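Local coordinates for Slr1438 protein (Synechocystis sp., PDB 3K25) that probably binds carbohydrate and may act as an aldose 1-epimerase-like sugar isomerase, although its function has not been established, at residues E230-L242 against E254-Q268. Sequence-based numbering, arbitrary orientation.
Sequences EVSFSELYQTLVL and EPWSGPRNALNSGEQ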
loop_
_atom_site.group_PDB
_atom_site.type_symbol
_atom_site.label_atom_id
_atom_site.label_comp_id
_atom_site.label_asym_id
_atom_site.label_seq_id
_atom_site.Cartn_x
_atom_site.Cartn_y
_atom_site.Cartn_z
ATOM N N GLU A 230 -10.976 -4.321 8.364
ATOM C CA GLU A 230 -11.395 -4.879 7.079
ATOM C C GLU A 230 -10.891 -4.123 5.850
ATOM O O GLU A 230 -10.969 -2.894 5.779
ATOM C CB GLU A 230 -12.920 -4.950 7.005
ATOM C CG GLU A 230 -13.439 -5.334 5.626
ATOM C CD GLU A 230 -14.882 -4.921 5.414
ATOM O OE1 GLU A 230 -15.192 -3.721 5.620
ATOM O OE2 GLU A 230 -15.699 -5.791 5.035
ATOM N N VAL A 231 -10.409 -4.885 4.872
ATOM C CA VAL A 231 -9.895 -4.332 3.627
ATOM C C VAL A 231 -10.822 -4.655 2.455
ATOM O O VAL A 231 -11.046 -5.826 2.139
ATOM C CB VAL A 231 -8.503 -4.910 3.304
ATOM C CG1 VAL A 231 -7.931 -4.218 2.092
ATOM C CG2 VAL A 231 -7.579 -4.752 4.499
ATOM N N SER A 232 -11.366 -3.628 1.815
ATOM C CA SER A 232 -12.240 -3.845 0.670
ATOM C C SER A 232 -11.585 -3.165 -0.531
ATOM O O SER A 232 -10.719 -2.308 -0.354
ATOM C CB SER A 232 -13.633 -3.278 0.943
ATOM O OG SER A 232 -13.585 -1.892 1.214
ATOM N N PHE A 233 -11.986 -3.535 -1.747
ATOM C CA PHE A 233 -11.352 -2.970 -2.941
ATOM C C PHE A 233 -12.104 -3.119 -4.259
ATOM O O PHE A 233 -12.863 -4.069 -4.458
ATOM C CB PHE A 233 -9.966 -3.603 -3.110
ATOM C CG PHE A 233 -9.911 -5.055 -2.696
ATOM C CD1 PHE A 233 -9.829 -5.409 -1.342
ATOM C CD2 PHE A 233 -9.955 -6.070 -3.651
ATOM C CE1 PHE A 233 -9.791 -6.742 -0.946
ATOM C CE2 PHE A 233 -9.918 -7.421 -3.260
ATOM C CZ PHE A 233 -9.835 -7.754 -1.907
ATOM N N SER A 234 -11.870 -2.177 -5.168
ATOM C CA SER A 234 -12.496 -2.217 -6.484
ATOM C C SER A 234 -11.905 -3.400 -7.288
ATOM O O SER A 234 -10.875 -3.971 -6.906
ATOM C CB SER A 234 -12.281 -0.883 -7.211
ATOM O OG SER A 234 -10.927 -0.694 -7.592
ATOM N N GLU A 235 -12.541 -3.761 -8.402
ATOM C CA GLU A 235 -12.089 -4.905 -9.187
ATOM C C GLU A 235 -10.691 -4.903 -9.800
ATOM O O GLU A 235 -10.275 -5.906 -10.376
ATOM C CB GLU A 235 -13.116 -5.237 -10.269
ATOM C CG GLU A 235 -13.365 -4.155 -11.288
ATOM C CD GLU A 235 -14.567 -4.480 -12.166
ATOM O OE1 GLU A 235 -14.918 -3.649 -13.036
ATOM O OE2 GLU A 235 -15.162 -5.569 -11.986
ATOM N N LEU A 236 -9.962 -3.798 -9.686
ATOM C CA LEU A 236 -8.604 -3.742 -10.223
ATOM C C LEU A 236 -7.710 -4.677 -9.394
ATOM O O LEU A 236 -6.694 -5.178 -9.879
ATOM C CB LEU A 236 -8.051 -2.313 -10.142
ATOM C CG LEU A 236 -6.552 -2.132 -10.444
ATOM C CD1 LEU A 236 -6.314 -2.323 -11.937
ATOM C CD2 LEU A 236 -6.051 -0.753 -9.987
ATOM N N TYR A 237 -8.106 -4.922 -8.147
ATOM C CA TYR A 237 -7.310 -5.756 -7.264
ATOM C C TYR A 237 -7.762 -7.201 -7.216
ATOM O O TYR A 237 -8.860 -7.505 -6.744
ATOM C CB TYR A 237 -7.305 -5.142 -5.871
ATOM C CG TYR A 237 -6.864 -3.707 -5.922
ATOM C CD1 TYR A 237 -7.797 -2.674 -6.077
ATOM C CD2 TYR A 237 -5.501 -3.377 -5.912
ATOM C CE1 TYR A 237 -7.378 -1.341 -6.227
ATOM C CE2 TYR A 237 -5.075 -2.054 -6.064
ATOM C CZ TYR A 237 -6.014 -1.043 -6.223
ATOM O OH TYR A 237 -5.594 0.260 -6.401
ATOM N N GLN A 238 -6.887 -8.092 -7.681
ATOM C CA GLN A 238 -7.191 -9.518 -7.741
ATOM C C GLN A 238 -6.335 -10.385 -6.838
ATOM O O GLN A 238 -6.585 -11.583 -6.713
ATOM C CB GLN A 238 -7.053 -9.977 -9.186
ATOM C CG GLN A 238 -7.810 -9.064 -10.138
ATOM C CD GLN A 238 -7.330 -9.180 -11.562
ATOM O OE1 GLN A 238 -7.615 -10.160 -12.244
ATOM N NE2 GLN A 238 -6.580 -8.176 -12.018
ATOM N N THR A 239 -5.337 -9.776 -6.202
ATOM C CA THR A 239 -4.438 -10.503 -5.308
ATOM C C THR A 239 -4.359 -9.928 -3.895
ATOM O O THR A 239 -4.395 -8.713 -3.695
ATOM C CB THR A 239 -3.013 -10.566 -5.889
ATOM O OG1 THR A 239 -2.956 -11.578 -6.908
ATOM C CG2 THR A 239 -2.003 -10.893 -4.798
ATOM N N LEU A 240 -4.233 -10.822 -2.920
ATOM C CA LEU A 240 -4.145 -10.428 -1.529
ATOM C C LEU A 240 -2.845 -10.952 -0.939
ATOM O O LEU A 240 -2.565 -12.156 -0.992
ATOM C CB LEU A 240 -5.334 -10.992 -0.769
ATOM C CG LEU A 240 -6.126 -10.048 0.134
ATOM C CD1 LEU A 240 -5.995 -8.581 -0.291
ATOM C CD2 LEU A 240 -7.586 -10.507 0.073
ATOM N N VAL A 241 -2.046 -10.039 -0.386
ATOM C CA VAL A 241 -0.765 -10.401 0.208
ATOM C C VAL A 241 -0.772 -10.220 1.729
ATOM O O VAL A 241 -1.372 -9.276 2.253
ATOM C CB VAL A 241 0.385 -9.548 -0.403
ATOM C CG1 VAL A 241 1.679 -9.766 0.381
ATOM C CG2 VAL A 241 0.589 -9.915 -1.874
ATOM N N LEU A 242 -0.113 -11.135 2.437
ATOM C CA LEU A 242 -0.039 -11.049 3.892
ATOM C C LEU A 242 1.419 -11.103 4.348
ATOM O O LEU A 242 2.105 -12.086 4.115
ATOM C CB LEU A 242 -0.850 -12.174 4.520
ATOM C CG LEU A 242 -1.012 -12.003 6.026
ATOM C CD1 LEU A 242 -2.398 -12.466 6.451
ATOM C CD2 LEU A 242 0.097 -12.766 6.742
ATOM N N GLU A 254 -2.490 -6.828 2.317
ATOM C CA GLU A 254 -2.356 -5.968 1.151
ATOM C C GLU A 254 -3.036 -6.313 -0.179
ATOM O O GLU A 254 -2.890 -7.418 -0.714
ATOM C CB GLU A 254 -0.858 -5.752 0.879
ATOM C CG GLU A 254 0.050 -6.159 2.028
ATOM C CD GLU A 254 1.494 -6.328 1.600
ATOM O OE1 GLU A 254 2.324 -6.790 2.423
ATOM O OE2 GLU A 254 1.804 -5.998 0.438
ATOM N N PRO A 255 -3.779 -5.347 -0.739
ATOM C CA PRO A 255 -4.473 -5.526 -2.015
ATOM C C PRO A 255 -3.533 -5.171 -3.178
ATOM O O PRO A 255 -3.010 -4.061 -3.237
ATOM C CB PRO A 255 -5.654 -4.564 -1.895
ATOM C CG PRO A 255 -5.074 -3.444 -1.100
ATOM C CD PRO A 255 -4.287 -4.159 -0.028
ATOM N N TRP A 256 -3.319 -6.124 -4.083
ATOM C CA TRP A 256 -2.450 -5.948 -5.257
ATOM C C TRP A 256 -3.263 -6.173 -6.517
ATOM O O TRP A 256 -4.093 -7.087 -6.564
ATOM C CB TRP A 256 -1.320 -6.978 -5.256
ATOM C CG TRP A 256 -0.248 -6.762 -4.245
ATOM C CD1 TRP A 256 -0.295 -5.951 -3.140
ATOM C CD2 TRP A 256 1.027 -7.409 -4.214
ATOM N NE1 TRP A 256 0.874 -6.059 -2.428
ATOM C CE2 TRP A 256 1.702 -6.947 -3.064
ATOM C CE3 TRP A 256 1.665 -8.337 -5.048
ATOM C CZ2 TRP A 256 2.983 -7.381 -2.727
ATOM C CZ3 TRP A 256 2.940 -8.768 -4.711
ATOM C CH2 TRP A 256 3.584 -8.290 -3.561
ATOM N N SER A 257 -3.027 -5.372 -7.548
ATOM C CA SER A 257 -3.792 -5.558 -8.777
ATOM C C SER A 257 -3.312 -6.847 -9.443
ATOM O O SER A 257 -4.054 -7.516 -10.180
ATOM C CB SER A 257 -3.627 -4.353 -9.723
ATOM O OG SER A 257 -2.283 -4.184 -10.140
ATOM N N GLY A 258 -2.065 -7.195 -9.147
ATOM C CA GLY A 258 -1.469 -8.399 -9.696
ATOM C C GLY A 258 -0.331 -8.891 -8.822
ATOM O O GLY A 258 0.168 -8.143 -7.975
ATOM N N PRO A 259 0.103 -10.148 -9.001
ATOM C CA PRO A 259 1.197 -10.738 -8.219
ATOM C C PRO A 259 2.595 -10.331 -8.689
ATOM O O PRO A 259 2.752 -9.528 -9.609
ATOM C CB PRO A 259 0.954 -12.234 -8.385
ATOM C CG PRO A 259 0.455 -12.314 -9.794
ATOM C CD PRO A 259 -0.533 -11.166 -9.863
ATOM N N ARG A 260 3.613 -10.893 -8.050
ATOM C CA ARG A 260 4.980 -10.592 -8.429
ATOM C C ARG A 260 5.241 -11.046 -9.860
ATOM O O ARG A 260 4.723 -12.075 -10.302
ATOM C CB ARG A 260 5.966 -11.282 -7.481
ATOM C CG ARG A 260 7.415 -11.153 -7.926
ATOM C CD ARG A 260 8.406 -11.654 -6.883
ATOM N NE ARG A 260 8.356 -13.102 -6.693
ATOM C CZ ARG A 260 9.181 -13.779 -5.896
ATOM N NH1 ARG A 260 10.123 -13.135 -5.215
ATOM N NH2 ARG A 260 9.065 -15.098 -5.778
ATOM N N ASN A 261 6.044 -10.260 -10.572
ATOM C CA ASN A 261 6.436 -10.518 -11.955
ATOM C C ASN A 261 5.287 -10.507 -12.966
ATOM O O ASN A 261 5.359 -11.129 -14.026
ATOM C CB ASN A 261 7.186 -11.842 -12.050
ATOM C CG ASN A 261 8.040 -11.931 -13.296
ATOM O OD1 ASN A 261 8.078 -12.966 -13.953
ATOM N ND2 ASN A 261 8.737 -10.843 -13.627
ATOM N N ALA A 262 4.230 -9.783 -12.635
ATOM C CA ALA A 262 3.070 -9.669 -13.508
ATOM C C ALA A 262 3.411 -8.903 -14.803
ATOM O O ALA A 262 2.863 -9.189 -15.871
ATOM C CB ALA A 262 1.934 -8.967 -12.748
ATOM N N LEU A 263 4.315 -7.929 -14.698
ATOM C CA LEU A 263 4.734 -7.129 -15.849
ATOM C C LEU A 263 5.419 -8.005 -16.901
ATOM O O LEU A 263 5.511 -7.625 -18.067
ATOM C CB LEU A 263 5.695 -6.025 -15.392
ATOM C CG LEU A 263 6.041 -4.906 -16.383
ATOM C CD1 LEU A 263 4.784 -4.139 -16.729
ATOM C CD2 LEU A 263 7.073 -3.969 -15.780
ATOM N N ASN A 264 5.899 -9.176 -16.477
ATOM C CA ASN A 264 6.573 -10.113 -17.375
ATOM C C ASN A 264 5.734 -11.325 -17.762
ATOM O O ASN A 264 5.799 -11.790 -18.909
ATOM C CB ASN A 264 7.872 -10.626 -16.746
ATOM C CG ASN A 264 9.006 -9.645 -16.869
ATOM O OD1 ASN A 264 9.313 -9.163 -17.963
ATOM N ND2 ASN A 264 9.648 -9.351 -15.748
ATOM N N SER A 265 4.962 -11.844 -16.806
ATOM C CA SER A 265 4.136 -13.020 -17.061
ATOM C C SER A 265 2.786 -12.668 -17.670
ATOM O O SER A 265 2.221 -13.449 -18.440
ATOM C CB SER A 265 3.906 -13.799 -15.767
ATOM O OG SER A 265 2.935 -13.162 -14.962
ATOM N N GLY A 266 2.276 -11.492 -17.316
ATOM C CA GLY A 266 0.990 -11.049 -17.819
ATOM C C GLY A 266 -0.128 -11.412 -16.861
ATOM O O GLY A 266 -1.273 -11.032 -17.070
ATOM N N GLU A 267 0.204 -12.136 -15.801
ATOM C CA GLU A 267 -0.796 -12.558 -14.827
ATOM C C GLU A 267 -1.463 -11.390 -14.075
ATOM O O GLU A 267 -0.816 -10.642 -13.336
ATOM C CB GLU A 267 -0.164 -13.539 -13.834
ATOM C CG GLU A 267 -1.176 -14.262 -12.963
ATOM C CD GLU A 267 -0.517 -15.159 -11.935
ATOM O OE1 GLU A 267 -1.240 -15.691 -11.063
ATOM O OE2 GLU A 267 0.723 -15.339 -12.001
ATOM N N GLN A 268 -2.771 -11.258 -14.273
ATOM C CA GLN A 268 -3.561 -10.195 -13.649
ATOM C C GLN A 268 -2.949 -8.847 -13.974
ATOM O O GLN A 268 -3.140 -7.885 -13.233
ATOM C CB GLN A 268 -3.623 -10.357 -12.122
ATOM C CG GLN A 268 -4.189 -11.697 -11.635
ATOM C CD GLN A 268 -4.295 -11.779 -10.113
ATOM O OE1 GLN A 268 -3.472 -11.213 -9.385
ATOM N NE2 GLN A 268 -5.296 -12.504 -9.629
#
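V241 and W256 meet on one face of an antiparallel beta hairpin, the valine methyl CG2 lying over the indole six-membered ring, 3.4 Å from its centroid and 11° off the ring normal. While CG2 makes this CH-pi contact, CG1 meets the E254 carboxylate, so one beta-branched residue serves both neighbours. The indole NE1 donates a hydrogen bond to E254 OE2 at 3.0 Å, tilted from the ring plane, which ties the ring to that carboxylate.

Q268 can be followed outward. Its CB and CG lie alongside the Q238 amide; CD and NE2 come up against Q238 CB, NE2 also gives a weak hydrogen bond to Q238 O, and OE1 accepts from T239 OG1 at 2.6 Å, in the carbonyl plane on a lone pair. Placing OG1 beside the backbone N (chi1 -78°) turns it to this amide and leaves CG2 for W256 CB. An amide suits the site because it offers both donor and acceptor.

Q238 and T239 both face W256 in a classic beta bulge, W256 O accepting from T239 N (3.0 Å) and, weakly, from Q238 N. On the other face, P255 packs its ring on V231, F233 and L240, joining the hairpin of strands 239-245 and 250-256 to strand 227-233 of a neighbouring sheet, while strand 157-168 flanks strand 250-256.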